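Local coordinates for protein VlsE1 (Borreliella burgdorferi, PDB 1L8W) that is a variable surface lipoprotein antigen of the Lyme disease spirochaete and probably serves evasion of the host immune response by antigenic switching, at residues I138-D152 with G280-K294. Residues are numbered along the deposited sequence; the frame is centred on the assembly and turned at random.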
ATOM      1  N   ILE A 138      -8.685   0.881   8.161  1.00 19.70           N
ATOM      2  CA  ILE A 138      -8.027   0.919   6.865  1.00 21.07           C
ATOM      3  C   ILE A 138      -9.135   1.207   5.862  1.00 22.93           C
ATOM      4  O   ILE A 138      -8.924   1.875   4.854  1.00 24.13           O
ATOM      5  CB  ILE A 138      -7.359  -0.434   6.551  1.00 21.40           C
ATOM      6  CG1 ILE A 138      -6.067  -0.564   7.355  1.00 17.35           C
ATOM      7  CG2 ILE A 138      -7.100  -0.579   5.054  1.00 20.52           C
ATOM      8  CD1 ILE A 138      -5.530  -1.981   7.390  1.00 19.02           C
ATOM      9  N   GLY A 139     -10.325   0.705   6.170  1.00 25.16           N
ATOM     10  CA  GLY A 139     -11.472   0.911   5.309  1.00 26.64           C
ATOM     11  C   GLY A 139     -12.498   1.855   5.912  1.00 27.45           C
ATOM     12  O   GLY A 139     -13.683   1.525   5.986  1.00 28.88           O
ATOM     13  N   GLU A 140     -12.037   3.021   6.358  1.00 26.92           N
ATOM     14  CA  GLU A 140     -12.909   4.029   6.935  1.00 27.81           C
ATOM     15  C   GLU A 140     -13.808   4.580   5.844  1.00 26.19           C
ATOM     16  O   GLU A 140     -13.326   4.990   4.797  1.00 25.98           O
ATOM     17  CB  GLU A 140     -12.082   5.172   7.526  1.00 31.90           C
ATOM     18  CG  GLU A 140     -11.978   5.127   9.030  1.00 38.86           C
ATOM     19  CD  GLU A 140     -13.334   5.209   9.698  1.00 41.31           C
ATOM     20  OE1 GLU A 140     -13.976   6.276   9.602  1.00 45.55           O
ATOM     21  OE2 GLU A 140     -13.762   4.207  10.310  1.00 43.02           O
ATOM     22  N   VAL A 141     -15.112   4.588   6.099  1.00 26.35           N
ATOM     23  CA  VAL A 141     -16.097   5.083   5.143  1.00 26.64           C
ATOM     24  C   VAL A 141     -16.918   6.219   5.743  1.00 28.29           C
ATOM     25  O   VAL A 141     -17.530   6.046   6.794  1.00 28.52           O
ATOM     26  CB  VAL A 141     -17.081   3.965   4.738  1.00 26.53           C
ATOM     27  CG1 VAL A 141     -18.155   4.526   3.800  1.00 25.20           C
ATOM     28  CG2 VAL A 141     -16.316   2.811   4.093  1.00 24.12           C
ATOM     29  N   VAL A 142     -16.939   7.371   5.074  1.00 30.24           N
ATOM     30  CA  VAL A 142     -17.709   8.522   5.557  1.00 30.36           C
ATOM     31  C   VAL A 142     -18.806   8.949   4.581  1.00 32.53           C
ATOM     32  O   VAL A 142     -18.604   8.964   3.365  1.00 31.38           O
ATOM     33  CB  VAL A 142     -16.795   9.747   5.837  1.00 28.72           C
ATOM     34  CG1 VAL A 142     -15.785   9.397   6.914  1.00 31.14           C
ATOM     35  CG2 VAL A 142     -16.084  10.178   4.576  1.00 26.19           C
ATOM     36  N   ALA A 143     -19.968   9.292   5.131  1.00 34.38           N
ATOM     37  CA  ALA A 143     -21.114   9.724   4.341  1.00 36.92           C
ATOM     38  C   ALA A 143     -21.451  11.187   4.637  1.00 39.90           C
ATOM     39  O   ALA A 143     -22.121  11.849   3.842  1.00 38.70           O
ATOM     40  CB  ALA A 143     -22.311   8.845   4.647  1.00 37.51           C
ATOM     41  N   ASP A 144     -20.990  11.676   5.790  1.00 41.87           N
ATOM     42  CA  ASP A 144     -21.210  13.062   6.199  1.00 43.79           C
ATOM     43  C   ASP A 144     -20.215  13.980   5.497  1.00 43.64           C
ATOM     44  O   ASP A 144     -19.004  13.790   5.596  1.00 42.26           O
ATOM     45  CB  ASP A 144     -21.044  13.224   7.714  1.00 46.34           C
ATOM     46  CG  ASP A 144     -22.184  12.614   8.499  1.00 51.01           C
ATOM     47  OD1 ASP A 144     -23.357  12.858   8.128  1.00 52.51           O
ATOM     48  OD2 ASP A 144     -21.910  11.902   9.494  1.00 52.06           O
ATOM     49  N   ALA A 145     -20.736  14.983   4.803  1.00 44.56           N
ATOM     50  CA  ALA A 145     -19.912  15.936   4.068  1.00 45.35           C
ATOM     51  C   ALA A 145     -18.757  16.519   4.882  1.00 45.58           C
ATOM     52  O   ALA A 145     -17.736  16.919   4.321  1.00 47.01           O
ATOM     53  CB  ALA A 145     -20.788  17.060   3.534  1.00 46.51           C
ATOM     54  N   ASP A 146     -18.912  16.572   6.200  1.00 46.30           N
ATOM     55  CA  ASP A 146     -17.860  17.120   7.049  1.00 45.79           C
ATOM     56  C   ASP A 146     -16.780  16.102   7.402  1.00 45.29           C
ATOM     57  O   ASP A 146     -15.620  16.468   7.603  1.00 45.38           O
ATOM     58  CB  ASP A 146     -18.460  17.697   8.333  1.00 48.30           C
ATOM     59  CG  ASP A 146     -19.359  18.892   8.069  1.00 51.85           C
ATOM     60  OD1 ASP A 146     -18.960  19.777   7.276  1.00 51.40           O
ATOM     61  OD2 ASP A 146     -20.461  18.952   8.660  1.00 52.29           O
ATOM     62  N   ALA A 147     -17.156  14.827   7.465  1.00 43.49           N
ATOM     63  CA  ALA A 147     -16.209  13.764   7.809  1.00 42.45           C
ATOM     64  C   ALA A 147     -15.147  13.526   6.737  1.00 41.09           C
ATOM     65  O   ALA A 147     -14.057  13.035   7.039  1.00 41.11           O
ATOM     66  CB  ALA A 147     -16.963  12.466   8.089  1.00 43.01           C
ATOM     67  N   ALA A 148     -15.463  13.864   5.488  1.00 39.72           N
ATOM     68  CA  ALA A 148     -14.516  13.673   4.388  1.00 39.46           C
ATOM     69  C   ALA A 148     -13.295  14.562   4.589  1.00 38.29           C
ATOM     70  O   ALA A 148     -13.394  15.633   5.182  1.00 38.59           O
ATOM     71  CB  ALA A 148     -15.182  13.993   3.045  1.00 37.55           C
ATOM     72  N   LYS A 149     -12.149  14.115   4.086  1.00 36.79           N
ATOM     73  CA  LYS A 149     -10.912  14.874   4.224  1.00 36.93           C
ATOM     74  C   LYS A 149      -9.865  14.480   3.185  1.00 35.17           C
ATOM     75  O   LYS A 149      -9.986  13.461   2.496  1.00 32.71           O
ATOM     76  CB  LYS A 149     -10.306  14.654   5.620  1.00 40.93           C
ATOM     77  CG  LYS A 149     -11.131  15.178   6.787  1.00 41.68           C
ATOM     78  CD  LYS A 149     -10.469  14.828   8.106  1.00 47.20           C
ATOM     79  CE  LYS A 149     -11.239  15.394   9.297  1.00 49.24           C
ATOM     80  NZ  LYS A 149     -10.602  15.021  10.593  1.00 48.35           N
ATOM     81  N   VAL A 150      -8.837  15.311   3.077  1.00 32.52           N
ATOM     82  CA  VAL A 150      -7.729  15.040   2.180  1.00 31.10           C
ATOM     83  C   VAL A 150      -6.827  14.133   3.001  1.00 30.70           C
ATOM     84  O   VAL A 150      -6.658  14.358   4.197  1.00 31.97           O
ATOM     85  CB  VAL A 150      -6.920  16.316   1.838  1.00 30.88           C
ATOM     86  CG1 VAL A 150      -5.725  15.945   0.973  1.00 30.68           C
ATOM     87  CG2 VAL A 150      -7.802  17.333   1.121  1.00 29.55           C
ATOM     88  N   ALA A 151      -6.267  13.104   2.378  1.00 29.17           N
ATOM     89  CA  ALA A 151      -5.376  12.207   3.100  1.00 29.11           C
ATOM     90  C   ALA A 151      -4.131  12.991   3.479  1.00 27.59           C
ATOM     91  O   ALA A 151      -3.753  13.928   2.783  1.00 27.56           O
ATOM     92  CB  ALA A 151      -4.998  11.016   2.228  1.00 29.22           C
ATOM     93  N   ASP A 152      -3.504  12.609   4.584  1.00 27.86           N
ATOM     94  CA  ASP A 152      -2.290  13.274   5.041  1.00 27.74           C
ATOM     95  C   ASP A 152      -1.198  12.968   4.025  1.00 27.93           C
ATOM     96  O   ASP A 152      -0.818  11.812   3.842  1.00 29.63           O
ATOM     97  CB  ASP A 152      -1.899  12.754   6.430  1.00 27.59           C
ATOM     98  CG  ASP A 152      -0.710  13.495   7.024  1.00 27.36           C
ATOM     99  OD1 ASP A 152       0.444  13.224   6.625  1.00 28.06           O
ATOM    100  OD2 ASP A 152      -0.940  14.358   7.889  1.00 30.27           O
ATOM    101  N   GLY A 280      -5.948   3.676   2.161  1.00 19.08           N
ATOM    102  CA  GLY A 280      -6.342   2.873   3.302  1.00 18.32           C
ATOM    103  C   GLY A 280      -5.281   2.765   4.391  1.00 19.90           C
ATOM    104  O   GLY A 280      -5.617   2.654   5.569  1.00 21.14           O
HETATM  105  N   MSE A 281      -4.005   2.797   4.014  1.00 19.92           N
HETATM  106  CA  MSE A 281      -2.925   2.697   4.992  1.00 20.54           C
HETATM  107  C   MSE A 281      -2.565   4.039   5.627  1.00 19.39           C
HETATM  108  O   MSE A 281      -2.117   4.085   6.776  1.00 18.46           O
HETATM  109  CB  MSE A 281      -1.644   2.144   4.351  1.00 20.81           C
HETATM  110  CG  MSE A 281      -1.715   0.752   3.774  1.00 27.62           C
HETATM  111 SE   MSE A 281       0.029   0.216   3.038  1.00 35.37          SE
HETATM  112  CE  MSE A 281       0.644  -0.878   4.461  1.00 35.08           C
ATOM    113  N   ALA A 282      -2.740   5.125   4.880  1.00 17.89           N
ATOM    114  CA  ALA A 282      -2.362   6.435   5.380  1.00 17.78           C
ATOM    115  C   ALA A 282      -3.319   7.130   6.345  1.00 17.07           C
ATOM    116  O   ALA A 282      -4.525   6.908   6.333  1.00 19.35           O
ATOM    117  CB  ALA A 282      -2.055   7.359   4.209  1.00 16.20           C
ATOM    118  N   LYS A 283      -2.739   7.977   7.185  1.00 17.33           N
ATOM    119  CA  LYS A 283      -3.472   8.776   8.154  1.00 19.05           C
ATOM    120  C   LYS A 283      -4.431   9.717   7.418  1.00 19.83           C
ATOM    121  O   LYS A 283      -4.067  10.302   6.399  1.00 19.06           O
ATOM    122  CB  LYS A 283      -2.478   9.598   8.976  1.00 21.49           C
ATOM    123  CG  LYS A 283      -3.063  10.837   9.636  1.00 24.23           C
ATOM    124  CD  LYS A 283      -1.958  11.762  10.118  1.00 29.77           C
ATOM    125  CE  LYS A 283      -1.852  11.769  11.631  1.00 32.08           C
ATOM    126  NZ  LYS A 283      -3.029  12.419  12.262  1.00 31.28           N
ATOM    127  N   ASP A 284      -5.642   9.858   7.956  1.00 20.95           N
ATOM    128  CA  ASP A 284      -6.696  10.705   7.398  1.00 22.59           C
ATOM    129  C   ASP A 284      -7.235  10.231   6.050  1.00 23.86           C
ATOM    130  O   ASP A 284      -8.041  10.923   5.424  1.00 25.40           O
ATOM    131  CB  ASP A 284      -6.230  12.158   7.257  1.00 25.90           C
ATOM    132  CG  ASP A 284      -5.973  12.828   8.601  1.00 28.48           C
ATOM    133  OD1 ASP A 284      -6.687  12.509   9.581  1.00 27.45           O
ATOM    134  OD2 ASP A 284      -5.066  13.688   8.664  1.00 25.61           O
ATOM    135  N   GLY A 285      -6.790   9.061   5.599  1.00 22.38           N
ATOM    136  CA  GLY A 285      -7.273   8.546   4.331  1.00 21.85           C
ATOM    137  C   GLY A 285      -8.594   7.836   4.532  1.00 20.85           C
ATOM    138  O   GLY A 285      -8.640   6.807   5.193  1.00 22.41           O
ATOM    139  N   LYS A 286      -9.669   8.377   3.968  1.00 21.78           N
ATOM    140  CA  LYS A 286     -10.996   7.779   4.113  1.00 22.26           C
ATOM    141  C   LYS A 286     -11.742   7.720   2.780  1.00 21.31           C
ATOM    142  O   LYS A 286     -11.383   8.403   1.829  1.00 20.52           O
ATOM    143  CB  LYS A 286     -11.819   8.588   5.112  1.00 24.00           C
ATOM    144  CG  LYS A 286     -11.109   8.831   6.425  1.00 27.70           C
ATOM    145  CD  LYS A 286     -11.883   9.812   7.287  1.00 29.60           C
ATOM    146  CE  LYS A 286     -11.209  10.016   8.637  1.00 29.83           C
ATOM    147  NZ  LYS A 286     -11.977  10.981   9.471  1.00 33.47           N
ATOM    148  N   PHE A 287     -12.794   6.910   2.726  1.00 21.95           N
ATOM    149  CA  PHE A 287     -13.583   6.756   1.509  1.00 22.64           C
ATOM    150  C   PHE A 287     -14.973   7.355   1.680  1.00 23.95           C
ATOM    151  O   PHE A 287     -15.702   7.020   2.621  1.00 27.31           O
ATOM    152  CB  PHE A 287     -13.649   5.275   1.149  1.00 20.12           C
ATOM    153  CG  PHE A 287     -12.291   4.658   0.973  1.00 19.38           C
ATOM    154  CD1 PHE A 287     -11.614   4.769  -0.239  1.00 18.49           C
ATOM    155  CD2 PHE A 287     -11.654   4.043   2.044  1.00 15.80           C
ATOM    156  CE1 PHE A 287     -10.318   4.287  -0.381  1.00 17.73           C
ATOM    157  CE2 PHE A 287     -10.352   3.554   1.914  1.00 16.02           C
ATOM    158  CZ  PHE A 287      -9.682   3.679   0.701  1.00 16.43           C
ATOM    159  N   ALA A 288     -15.330   8.252   0.765  1.00 23.47           N
ATOM    160  CA  ALA A 288     -16.611   8.942   0.835  1.00 26.66           C
ATOM    161  C   ALA A 288     -17.719   8.451  -0.106  1.00 26.09           C
ATOM    162  O   ALA A 288     -17.475   8.074  -1.258  1.00 24.92           O
ATOM    163  CB  ALA A 288     -16.378  10.435   0.633  1.00 28.34           C
ATOM    164  N   VAL A 289     -18.943   8.472   0.408  1.00 26.73           N
ATOM    165  CA  VAL A 289     -20.119   8.054  -0.343  1.00 28.29           C
ATOM    166  C   VAL A 289     -21.242   9.084  -0.121  1.00 31.61           C
ATOM    167  O   VAL A 289     -21.171   9.901   0.809  1.00 28.13           O
ATOM    168  CB  VAL A 289     -20.616   6.664   0.131  1.00 28.14           C
ATOM    169  CG1 VAL A 289     -19.541   5.607  -0.100  1.00 25.78           C
ATOM    170  CG2 VAL A 289     -20.988   6.722   1.608  1.00 27.02           C
ATOM    171  N   LYS A 290     -22.261   9.045  -0.982  1.00 34.36           N
ATOM    172  CA  LYS A 290     -23.413   9.945  -0.880  1.00 38.40           C
ATOM    173  C   LYS A 290     -24.221   9.499   0.334  1.00 41.21           C
ATOM    174  O   LYS A 290     -24.080   8.361   0.782  1.00 42.14           O
ATOM    175  CB  LYS A 290     -24.309   9.828  -2.124  1.00 38.22           C
ATOM    176  CG  LYS A 290     -23.592  10.022  -3.451  1.00 39.03           C
ATOM    177  CD  LYS A 290     -24.446   9.600  -4.657  1.00 39.33           C
ATOM    178  CE  LYS A 290     -25.637  10.522  -4.918  1.00 38.77           C
ATOM    179  NZ  LYS A 290     -26.795  10.323  -3.996  1.00 36.77           N
ATOM    180  N   ASP A 291     -25.063  10.379   0.869  1.00 44.43           N
ATOM    181  CA  ASP A 291     -25.892  10.004   2.010  1.00 46.38           C
ATOM    182  C   ASP A 291     -26.918   8.989   1.517  1.00 47.47           C
ATOM    183  O   ASP A 291     -27.408   9.085   0.388  1.00 46.72           O
ATOM    184  CB  ASP A 291     -26.594  11.226   2.608  1.00 48.98           C
ATOM    185  CG  ASP A 291     -26.638  12.398   1.657  1.00 50.87           C
ATOM    186  OD1 ASP A 291     -27.134  12.235   0.519  1.00 50.72           O
ATOM    187  OD2 ASP A 291     -26.176  13.488   2.057  1.00 52.99           O
ATOM    188  N   GLY A 292     -27.236   8.012   2.359  1.00 48.17           N
ATOM    189  CA  GLY A 292     -28.174   6.982   1.956  1.00 46.94           C
ATOM    190  C   GLY A 292     -27.435   5.925   1.156  1.00 45.93           C
ATOM    191  O   GLY A 292     -28.044   5.073   0.511  1.00 45.59           O
ATOM    192  N   GLU A 293     -26.106   5.989   1.197  1.00 44.85           N
ATOM    193  CA  GLU A 293     -25.268   5.033   0.479  1.00 43.24           C
ATOM    194  C   GLU A 293     -24.308   4.263   1.380  1.00 40.97           C
ATOM    195  O   GLU A 293     -23.898   3.158   1.043  1.00 41.23           O
ATOM    196  CB  GLU A 293     -24.461   5.743  -0.607  1.00 42.20           C
ATOM    197  CG  GLU A 293     -25.197   5.906  -1.919  1.00 41.08           C
ATOM    198  CD  GLU A 293     -25.626   4.583  -2.500  1.00 40.61           C
ATOM    199  OE1 GLU A 293     -24.774   3.682  -2.629  1.00 37.51           O
ATOM    200  OE2 GLU A 293     -26.819   4.445  -2.831  1.00 44.21           O
ATOM    201  N   LYS A 294     -23.948   4.847   2.516  1.00 39.49           N
ATOM    202  CA  LYS A 294     -23.019   4.207   3.437  1.00 40.55           C
ATOM    203  C   LYS A 294     -23.325   2.731   3.622  1.00 40.86           C
ATOM    204  O   LYS A 294     -22.534   1.873   3.254  1.00 42.52           O
ATOM    205  CB  LYS A 294     -23.047   4.896   4.803  1.00 39.68           C
ATOM    206  CG  LYS A 294     -22.199   4.193   5.844  1.00 41.22           C
ATOM    207  CD  LYS A 294     -22.319   4.833   7.216  1.00 42.42           C
ATOM    208  CE  LYS A 294     -21.581   6.150   7.282  1.00 45.25           C
ATOM    209  NZ  LYS A 294     -20.122   5.965   7.065  1.00 46.03           N
TER
HETATM  210  O   HOH W   1      -8.886  10.683   2.806  1.00 17.63           O
HETATM  211  O   HOH W   2     -12.697  11.475   2.708  1.00 33.39           O
HETATM  212  O   HOH W   3      -9.195  12.378  10.483  1.00 69.11           O
HETATM  213  O   HOH W   4      -4.998  15.250   6.152  1.00 37.78           O
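Val141 pairs with Phe287, and Val142 with Ala288, where 138-152 and 280-294 form a two-stranded parallel sheet in an otherwise mainly helical chain; Lys286 and Ala143, which flank these pairs, have the most surface buried. Three backbone hydrogen bonds define the pairing: Phe287 N to Glu140 O (2.9 Å), Val142 N to Phe287 O (2.8 Å) and Val289 N to Val142 O. Val141 and Phe287 share one face of the sheet and both touch Ile301 of helix 294-333, which places that face against the helix. The ring of Phe287 presents its edge to Ile138, with CE2 3.7 Å from Ile138 O in the plane of the ring.

Lys286 reaches over Glu140 and Val142 with an extended chain. Its CG packs on Glu140 CB at 3.9 Å, and farther out CD meets Val142 CG1 where the two side chains cross at about a right angle. Its NZ ends 4.4 Å from Lys149 NZ; a water accepts from both ammonium groups, weakly from Lys286, and donates to Asp284 OD1, so the carboxylate probably offsets the like charges. A second water ties the backbones together, accepting from Lys286 N and donating to Lys149 O and Asp284 O.

At the other end of the sheet Ala143 CB touches both Val289 CG2 and Lys294 CE, 3.9 and 3.8 Å away in directions about a right angle apart. The Lys294 chain starts with CG anti to the backbone N (chi1 175°) and bends at its last two torsions, bringing NZ 2.6 Å from Val141 O, although the angle is too poor for a hydrogen bond.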